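Transferrin binding protein B (Actinobacillus suis, PDB 3PQU) probably binds host transferrin at the bacterial cell surface, as an outer-membrane lipoprotein that serves iron acquisition. Local coordinates at residues T158-E163 against G298-K303; L118-S123 against A304-G309. All blocks are in the same frame, centred on the assembly; numbering follows the deposited sequence.

Overall arrangement
From the N terminus the chain first reaches 118-123, at the start of strand 121-128 of the N-lobe handle, and then 158-163, the loop that follows the neighbouring handle strand 150-157. Much later, strand 292-300 of the N-lobe barrel ends in 298-303 and the chain turns through 304-309 into strand 306-312. Contact 1 closes the loop from 158-163 to 298-303, and contact 2 encloses it by joining 118-123 to 304-309. Both therefore tie the handle sheet to one hairpin of the barrel. Their centres lie about 9 Å apart, and the backbone bonds between strands 292-300 and 306-312 connect them.

Contact 1: T158-E163 against G298-K303; sequences TSPSKE and GFYGPK
S161 docks by both backbone and side chain at the turn F299-P302. Its N donates to F299 O (3.0 Å), while its OG reaches G301 O at 2.6 Å, in the plane of that carbonyl. With chi1 at -51°, OG lies beside the backbone N, which carries it to G301 O; with the N-H on F299 O, S161 holds the carbonyls on either side of Y300. The same hydroxyl rests against F299 CB at 3.5 Å, whereas the F299 ring leads away to pack with F237 and F275. On the other side of P160, G301 N returns a bond to S159 O (2.9 Å). These two backbone bonds frame a single beta bridge between P160 and Y300. Y300 CB leaves the backbone away from 158-163 but still touches T158 O; chi1 of -61° sets CG beside the backbone N, and T158 O sits at the ring edge near its plane, 3.5 Å from Y300 CD1. P160 CG brushes Y300 CE1 at 4.5 Å. Beyond the ring, Y300 OH is bonded to R274. Past the turn, E163 N hydrogen-bonds to P302 O at 3.2 Å. E163's carboxylate instead leaves the contact for R335 and T333 of strand 333-343, and K162 NZ for L352 O, just past strand 349-351. The arrangement is an isolated beta bridge reinforced by a serine hydroxyl, where the loop leaving the handle sheet is stitched to a hairpin turn of the N-lobe beta barrel.

Contact 2: L118-S123 against A304-G309; sequences LQYVRS and AEEMAG
The backbones of L118-Q119-Y120 and E305-E306 stay apart, 6.8 Å between Y120 CA and E306 CA, and the side chain of E306 spans the gap. E305 and E306, both opposite Y300, form a classic beta bulge at the start of barrel strand 306-312, and the E306 carboxylate reads the main chain of the handle loop. Its OE2 takes Q119 N through the syn lone pair at 2.6 Å, nearly straight (174°). OE1 receives Y120 N at 2.7 Å, also from the syn side but 31° out of the carboxylate plane. An extended chain beyond CG carries the group across, and two N-H donors on separate oxygens should hold its rotation and favour the charged form. The Y120 ring stands steeply to this carboxylate, planes 61° apart, with E306 CD near its edge. Q119 CG covers one ring face, 3.8 Å above the centre. E305 approaches the ring obliquely, CD to Y120 CE2 4.1 Å, while its OE1 accepts K303 N. Behind the loop, R122 NH1 ties together L118 O and V121 O. Farther along, V121 CG2 flanks the E306 stem, and V121 CG1 meets A308 CB at 3.8 Å.

Contact 1: T158-E163 against G298-K303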
ATOM      1  N   THR A 158      -2.543  -6.409  -1.331  1.00 22.57           N
ATOM      2  CA  THR A 158      -3.759  -5.857  -0.771  1.00 21.15           C
ATOM      3  C   THR A 158      -3.590  -5.714   0.733  1.00 28.90           C
ATOM      4  O   THR A 158      -2.769  -6.400   1.342  1.00 24.37           O
ATOM      5  CB  THR A 158      -4.988  -6.738  -1.114  1.00 34.89           C
ATOM      6  OG1 THR A 158      -6.191  -6.102  -0.649  1.00 41.62           O
ATOM      7  CG2 THR A 158      -4.860  -8.096  -0.458  1.00 20.92           C
ATOM      8  N   SER A 159      -4.363  -4.808   1.322  1.00 23.96           N
ATOM      9  CA  SER A 159      -4.279  -4.528   2.750  1.00 26.47           C
ATOM     10  C   SER A 159      -2.877  -4.158   3.247  1.00 29.69           C
ATOM     11  O   SER A 159      -2.274  -4.910   4.009  1.00 19.66           O
ATOM     12  CB  SER A 159      -4.798  -5.722   3.547  1.00 29.23           C
ATOM     13  OG  SER A 159      -4.650  -5.473   4.932  1.00 43.57           O
ATOM     14  N   PRO A 160      -2.358  -2.996   2.823  1.00 31.53           N
ATOM     15  CA  PRO A 160      -1.038  -2.548   3.298  1.00 33.11           C
ATOM     16  C   PRO A 160      -1.039  -2.519   4.822  1.00 29.83           C
ATOM     17  O   PRO A 160      -1.944  -1.936   5.420  1.00 23.12           O
ATOM     18  CB  PRO A 160      -0.933  -1.117   2.760  1.00 23.90           C
ATOM     19  CG  PRO A 160      -1.892  -1.073   1.605  1.00 29.36           C
ATOM     20  CD  PRO A 160      -3.020  -1.991   1.975  1.00 24.20           C
ATOM     21  N   SER A 161      -0.023  -3.117   5.431  1.00 21.10           N
ATOM     22  CA  SER A 161      -0.081  -3.487   6.843  1.00 19.99           C
ATOM     23  C   SER A 161      -0.220  -2.300   7.796  1.00 20.04           C
ATOM     24  O   SER A 161       0.454  -1.278   7.650  1.00 21.51           O
ATOM     25  CB  SER A 161       1.135  -4.339   7.183  1.00 22.98           C
ATOM     26  OG  SER A 161       1.255  -5.395   6.237  1.00 22.72           O
ATOM     27  N   LYS A 162      -1.103  -2.434   8.776  1.00 20.19           N
ATOM     28  CA  LYS A 162      -1.263  -1.389   9.778  1.00 23.04           C
ATOM     29  C   LYS A 162      -0.587  -1.723  11.111  1.00 30.96           C
ATOM     30  O   LYS A 162      -0.487  -0.868  11.994  1.00 30.95           O
ATOM     31  CB  LYS A 162      -2.750  -1.079   9.981  1.00 20.46           C
ATOM     32  CG  LYS A 162      -3.436  -0.514   8.731  1.00 29.05           C
ATOM     33  CD  LYS A 162      -4.734   0.192   9.091  1.00 36.75           C
ATOM     34  CE  LYS A 162      -5.260   1.028   7.924  1.00 37.91           C
ATOM     35  NZ  LYS A 162      -5.957   0.217   6.913  1.00 33.08           N
ATOM     36  N   GLU A 163      -0.138  -2.968  11.244  1.00 19.55           N
ATOM     37  CA  GLU A 163       0.575  -3.428  12.426  1.00 25.70           C
ATOM     38  C   GLU A 163       1.796  -4.218  11.989  1.00 25.26           C
ATOM     39  O   GLU A 163       1.725  -4.954  11.011  1.00 30.45           O
ATOM     40  CB  GLU A 163      -0.333  -4.326  13.277  1.00 24.38           C
ATOM     41  CG  GLU A 163      -1.624  -3.663  13.689  1.00 55.22           C
ATOM     42  CD  GLU A 163      -2.107  -4.131  15.046  1.00 76.03           C
ATOM     43  OE1 GLU A 163      -3.335  -4.132  15.272  1.00 77.42           O
ATOM     44  OE2 GLU A 163      -1.255  -4.496  15.885  1.00 86.35           O
ATOM     45  N   GLY A 298       6.610  -3.135  -0.020  1.00 18.55           N
ATOM     46  CA  GLY A 298       5.819  -2.963   1.187  1.00 19.53           C
ATOM     47  C   GLY A 298       5.375  -4.248   1.862  1.00 24.08           C
ATOM     48  O   GLY A 298       5.476  -5.333   1.280  1.00 18.84           O
ATOM     49  N   PHE A 299       4.886  -4.112   3.098  1.00 18.48           N
ATOM     50  CA  PHE A 299       4.262  -5.207   3.827  1.00 16.67           C
ATOM     51  C   PHE A 299       2.750  -5.219   3.599  1.00 20.81           C
ATOM     52  O   PHE A 299       2.092  -4.180   3.587  1.00 21.45           O
ATOM     53  CB  PHE A 299       4.609  -5.113   5.335  1.00 21.26           C
ATOM     54  CG  PHE A 299       6.072  -5.230   5.606  1.00 24.03           C
ATOM     55  CD1 PHE A 299       6.685  -6.477   5.659  1.00 20.20           C
ATOM     56  CD2 PHE A 299       6.854  -4.100   5.735  1.00 30.09           C
ATOM     57  CE1 PHE A 299       8.055  -6.579   5.881  1.00 22.43           C
ATOM     58  CE2 PHE A 299       8.225  -4.199   5.945  1.00 16.90           C
ATOM     59  CZ  PHE A 299       8.816  -5.437   6.032  1.00 16.82           C
ATOM     60  N   TYR A 300       2.203  -6.411   3.429  1.00 21.51           N
ATOM     61  CA  TYR A 300       0.784  -6.575   3.176  1.00 17.93           C
ATOM     62  C   TYR A 300       0.209  -7.633   4.124  1.00 23.43           C
ATOM     63  O   TYR A 300       0.925  -8.522   4.590  1.00 20.16           O
ATOM     64  CB  TYR A 300       0.539  -6.976   1.716  1.00 14.15           C
ATOM     65  CG  TYR A 300       1.019  -5.947   0.691  1.00 26.87           C
ATOM     66  CD1 TYR A 300       0.177  -4.924   0.259  1.00 25.75           C
ATOM     67  CD2 TYR A 300       2.307  -6.004   0.158  1.00 16.54           C
ATOM     68  CE1 TYR A 300       0.600  -3.979  -0.677  1.00 20.15           C
ATOM     69  CE2 TYR A 300       2.744  -5.056  -0.798  1.00 18.52           C
ATOM     70  CZ  TYR A 300       1.873  -4.057  -1.206  1.00 21.58           C
ATOM     71  OH  TYR A 300       2.276  -3.132  -2.138  1.00 20.65           O
ATOM     72  N   GLY A 301      -1.091  -7.540   4.374  1.00 16.15           N
ATOM     73  CA  GLY A 301      -1.740  -8.290   5.441  1.00 16.43           C
ATOM     74  C   GLY A 301      -1.850  -7.367   6.652  1.00 21.62           C
ATOM     75  O   GLY A 301      -1.019  -6.484   6.829  1.00 27.66           O
ATOM     76  N   PRO A 302      -2.876  -7.567   7.489  1.00 31.26           N
ATOM     77  CA  PRO A 302      -3.073  -6.696   8.649  1.00 30.95           C
ATOM     78  C   PRO A 302      -1.854  -6.709   9.559  1.00 38.98           C
ATOM     79  O   PRO A 302      -1.549  -5.680  10.155  1.00 42.52           O
ATOM     80  CB  PRO A 302      -4.263  -7.334   9.375  1.00 37.02           C
ATOM     81  CG  PRO A 302      -4.951  -8.169   8.335  1.00 48.22           C
ATOM     82  CD  PRO A 302      -3.868  -8.655   7.426  1.00 35.20           C
ATOM     83  N   LYS A 303      -1.169  -7.850   9.649  1.00 35.63           N
ATOM     84  CA  LYS A 303      -0.024  -7.996  10.544  1.00 27.21           C
ATOM     85  C   LYS A 303       1.315  -8.187   9.831  1.00 27.85           C
ATOM     86  O   LYS A 303       2.255  -8.709  10.418  1.00 26.12           O
ATOM     87  CB  LYS A 303      -0.261  -9.156  11.515  1.00 33.34           C
ATOM     88  CG  LYS A 303      -1.324  -8.875  12.574  1.00 51.31           C
ATOM     89  CD  LYS A 303      -1.469 -10.053  13.524  1.00 64.97           C
ATOM     90  CE  LYS A 303      -2.182  -9.645  14.803  1.00 87.93           C
ATOM     91  NZ  LYS A 303      -3.497  -8.999  14.525  1.00101.67           N
TER

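Contact 2: L118-S123 against A304-G309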
ATOM      1  N   LEU A 118       0.111 -17.509  -1.414  1.00 25.25           N
ATOM      2  CA  LEU A 118       0.082 -16.217  -0.730  1.00 29.10           C
ATOM      3  C   LEU A 118      -1.361 -15.813  -0.548  1.00 25.55           C
ATOM      4  O   LEU A 118      -2.207 -16.141  -1.380  1.00 22.19           O
ATOM      5  CB  LEU A 118       0.818 -15.150  -1.546  1.00 28.22           C
ATOM      6  CG  LEU A 118       2.269 -15.516  -1.837  1.00 31.31           C
ATOM      7  CD1 LEU A 118       2.903 -14.537  -2.833  1.00 24.88           C
ATOM      8  CD2 LEU A 118       3.026 -15.552  -0.524  1.00 21.67           C
ATOM      9  N   GLN A 119      -1.650 -15.100   0.532  1.00 25.13           N
ATOM     10  CA  GLN A 119      -3.022 -14.722   0.811  1.00 24.81           C
ATOM     11  C   GLN A 119      -3.315 -13.276   0.431  1.00 30.44           C
ATOM     12  O   GLN A 119      -4.439 -12.945   0.069  1.00 32.87           O
ATOM     13  CB  GLN A 119      -3.357 -14.954   2.298  1.00 32.37           C
ATOM     14  CG  GLN A 119      -4.743 -14.476   2.668  1.00 39.47           C
ATOM     15  CD  GLN A 119      -5.148 -14.824   4.100  1.00 59.55           C
ATOM     16  OE1 GLN A 119      -4.327 -15.259   4.915  1.00 40.98           O
ATOM     17  NE2 GLN A 119      -6.425 -14.635   4.407  1.00 54.22           N
ATOM     18  N   TYR A 120      -2.306 -12.416   0.513  1.00 19.56           N
ATOM     19  CA  TYR A 120      -2.506 -10.984   0.333  1.00 25.99           C
ATOM     20  C   TYR A 120      -1.778 -10.437  -0.903  1.00 25.47           C
ATOM     21  O   TYR A 120      -1.972  -9.297  -1.303  1.00 19.97           O
ATOM     22  CB  TYR A 120      -2.042 -10.235   1.590  1.00 21.11           C
ATOM     23  CG  TYR A 120      -2.815 -10.640   2.833  1.00 29.85           C
ATOM     24  CD1 TYR A 120      -4.100 -10.149   3.060  1.00 31.88           C
ATOM     25  CD2 TYR A 120      -2.268 -11.511   3.770  1.00 28.73           C
ATOM     26  CE1 TYR A 120      -4.831 -10.520   4.189  1.00 33.21           C
ATOM     27  CE2 TYR A 120      -2.998 -11.890   4.921  1.00 27.91           C
ATOM     28  CZ  TYR A 120      -4.276 -11.387   5.111  1.00 35.73           C
ATOM     29  OH  TYR A 120      -5.006 -11.736   6.228  1.00 47.21           O
ATOM     30  N   VAL A 121      -0.933 -11.255  -1.496  1.00 19.99           N
ATOM     31  CA  VAL A 121      -0.062 -10.780  -2.561  1.00 16.17           C
ATOM     32  C   VAL A 121      -0.135 -11.699  -3.769  1.00 21.02           C
ATOM     33  O   VAL A 121      -0.353 -12.906  -3.621  1.00 17.51           O
ATOM     34  CB  VAL A 121       1.390 -10.694  -2.049  1.00 22.13           C
ATOM     35  CG1 VAL A 121       2.343 -10.450  -3.193  1.00 21.60           C
ATOM     36  CG2 VAL A 121       1.504  -9.599  -0.986  1.00 22.00           C
ATOM     37  N   ARG A 122       0.011 -11.113  -4.956  1.00 14.04           N
ATOM     38  CA  ARG A 122       0.233 -11.857  -6.182  1.00 15.42           C
ATOM     39  C   ARG A 122       1.440 -11.236  -6.886  1.00 19.52           C
ATOM     40  O   ARG A 122       1.568 -10.017  -6.927  1.00 17.94           O
ATOM     41  CB  ARG A 122      -0.986 -11.750  -7.110  1.00 20.82           C
ATOM     42  CG  ARG A 122      -2.241 -12.453  -6.611  1.00 23.27           C
ATOM     43  CD  ARG A 122      -2.116 -13.970  -6.688  1.00 17.06           C
ATOM     44  NE  ARG A 122      -3.311 -14.619  -6.146  1.00 23.98           N
ATOM     45  CZ  ARG A 122      -3.466 -14.950  -4.866  1.00 28.37           C
ATOM     46  NH1 ARG A 122      -2.492 -14.706  -3.997  1.00 31.83           N
ATOM     47  NH2 ARG A 122      -4.584 -15.539  -4.461  1.00 24.94           N
ATOM     48  N   SER A 123       2.315 -12.056  -7.453  1.00 17.43           N
ATOM     49  CA  SER A 123       3.432 -11.498  -8.197  1.00  9.48           C
ATOM     50  C   SER A 123       3.943 -12.474  -9.219  1.00 13.06           C
ATOM     51  O   SER A 123       3.604 -13.650  -9.171  1.00 12.62           O
ATOM     52  CB  SER A 123       4.585 -11.096  -7.273  1.00 11.99           C
ATOM     53  OG  SER A 123       5.428 -12.209  -7.001  1.00 16.79           O
ATOM     54  N   ALA A 304       1.398  -7.740   8.583  1.00 28.78           N
ATOM     55  CA  ALA A 304       2.599  -7.899   7.764  1.00 26.36           C
ATOM     56  C   ALA A 304       2.950  -9.374   7.555  1.00 26.40           C
ATOM     57  O   ALA A 304       4.105  -9.772   7.648  1.00 22.53           O
ATOM     58  CB  ALA A 304       3.769  -7.137   8.349  1.00 24.08           C
ATOM     59  N   GLU A 305       1.938 -10.179   7.263  1.00 18.54           N
ATOM     60  CA  GLU A 305       2.145 -11.595   6.986  1.00 27.07           C
ATOM     61  C   GLU A 305       2.993 -11.773   5.729  1.00 29.95           C
ATOM     62  O   GLU A 305       3.716 -12.761   5.592  1.00 28.08           O
ATOM     63  CB  GLU A 305       0.805 -12.306   6.795  1.00 25.99           C
ATOM     64  CG  GLU A 305      -0.023 -12.480   8.075  1.00 45.32           C
ATOM     65  CD  GLU A 305      -0.885 -11.262   8.415  1.00 46.27           C
ATOM     66  OE1 GLU A 305      -0.621 -10.154   7.906  1.00 36.70           O
ATOM     67  OE2 GLU A 305      -1.837 -11.418   9.196  1.00 44.16           O
ATOM     68  N   GLU A 306       2.893 -10.810   4.812  1.00 22.80           N
ATOM     69  CA  GLU A 306       3.549 -10.916   3.519  1.00 24.32           C
ATOM     70  C   GLU A 306       4.281  -9.633   3.121  1.00 32.03           C
ATOM     71  O   GLU A 306       4.067  -8.574   3.709  1.00 17.41           O
ATOM     72  CB  GLU A 306       2.529 -11.368   2.446  1.00 23.13           C
ATOM     73  CG  GLU A 306       1.994 -12.785   2.737  1.00 27.23           C
ATOM     74  CD  GLU A 306       0.775 -13.192   1.907  1.00 29.78           C
ATOM     75  OE1 GLU A 306       0.407 -12.485   0.934  1.00 25.87           O
ATOM     76  OE2 GLU A 306       0.185 -14.249   2.225  1.00 26.90           O
ATOM     77  N   MET A 307       5.173  -9.750   2.143  1.00 18.73           N
ATOM     78  CA  MET A 307       5.895  -8.599   1.612  1.00 26.27           C
ATOM     79  C   MET A 307       6.069  -8.745   0.106  1.00 23.20           C
ATOM     80  O   MET A 307       6.137  -9.867  -0.420  1.00 20.84           O
ATOM     81  CB  MET A 307       7.270  -8.435   2.281  1.00 15.20           C
ATOM     82  CG  MET A 307       8.191  -9.669   2.175  1.00 18.08           C
ATOM     83  SD  MET A 307       9.719  -9.467   3.118  1.00 24.69           S
ATOM     84  CE  MET A 307      10.600  -8.248   2.120  1.00 26.66           C
ATOM     85  N   ALA A 308       6.141  -7.610  -0.584  1.00 15.05           N
ATOM     86  CA  ALA A 308       6.382  -7.617  -2.020  1.00 20.08           C
ATOM     87  C   ALA A 308       7.025  -6.315  -2.447  1.00 21.44           C
ATOM     88  O   ALA A 308       6.844  -5.270  -1.798  1.00 18.19           O
ATOM     89  CB  ALA A 308       5.066  -7.858  -2.800  1.00  9.68           C
ATOM     90  N   GLY A 309       7.790  -6.372  -3.534  1.00 13.01           N
ATOM     91  CA  GLY A 309       8.391  -5.152  -4.046  1.00 13.66           C
ATOM     92  C   GLY A 309       9.006  -5.340  -5.410  1.00 19.87           C
ATOM     93  O   GLY A 309       8.757  -6.355  -6.077  1.00 16.71           O
TER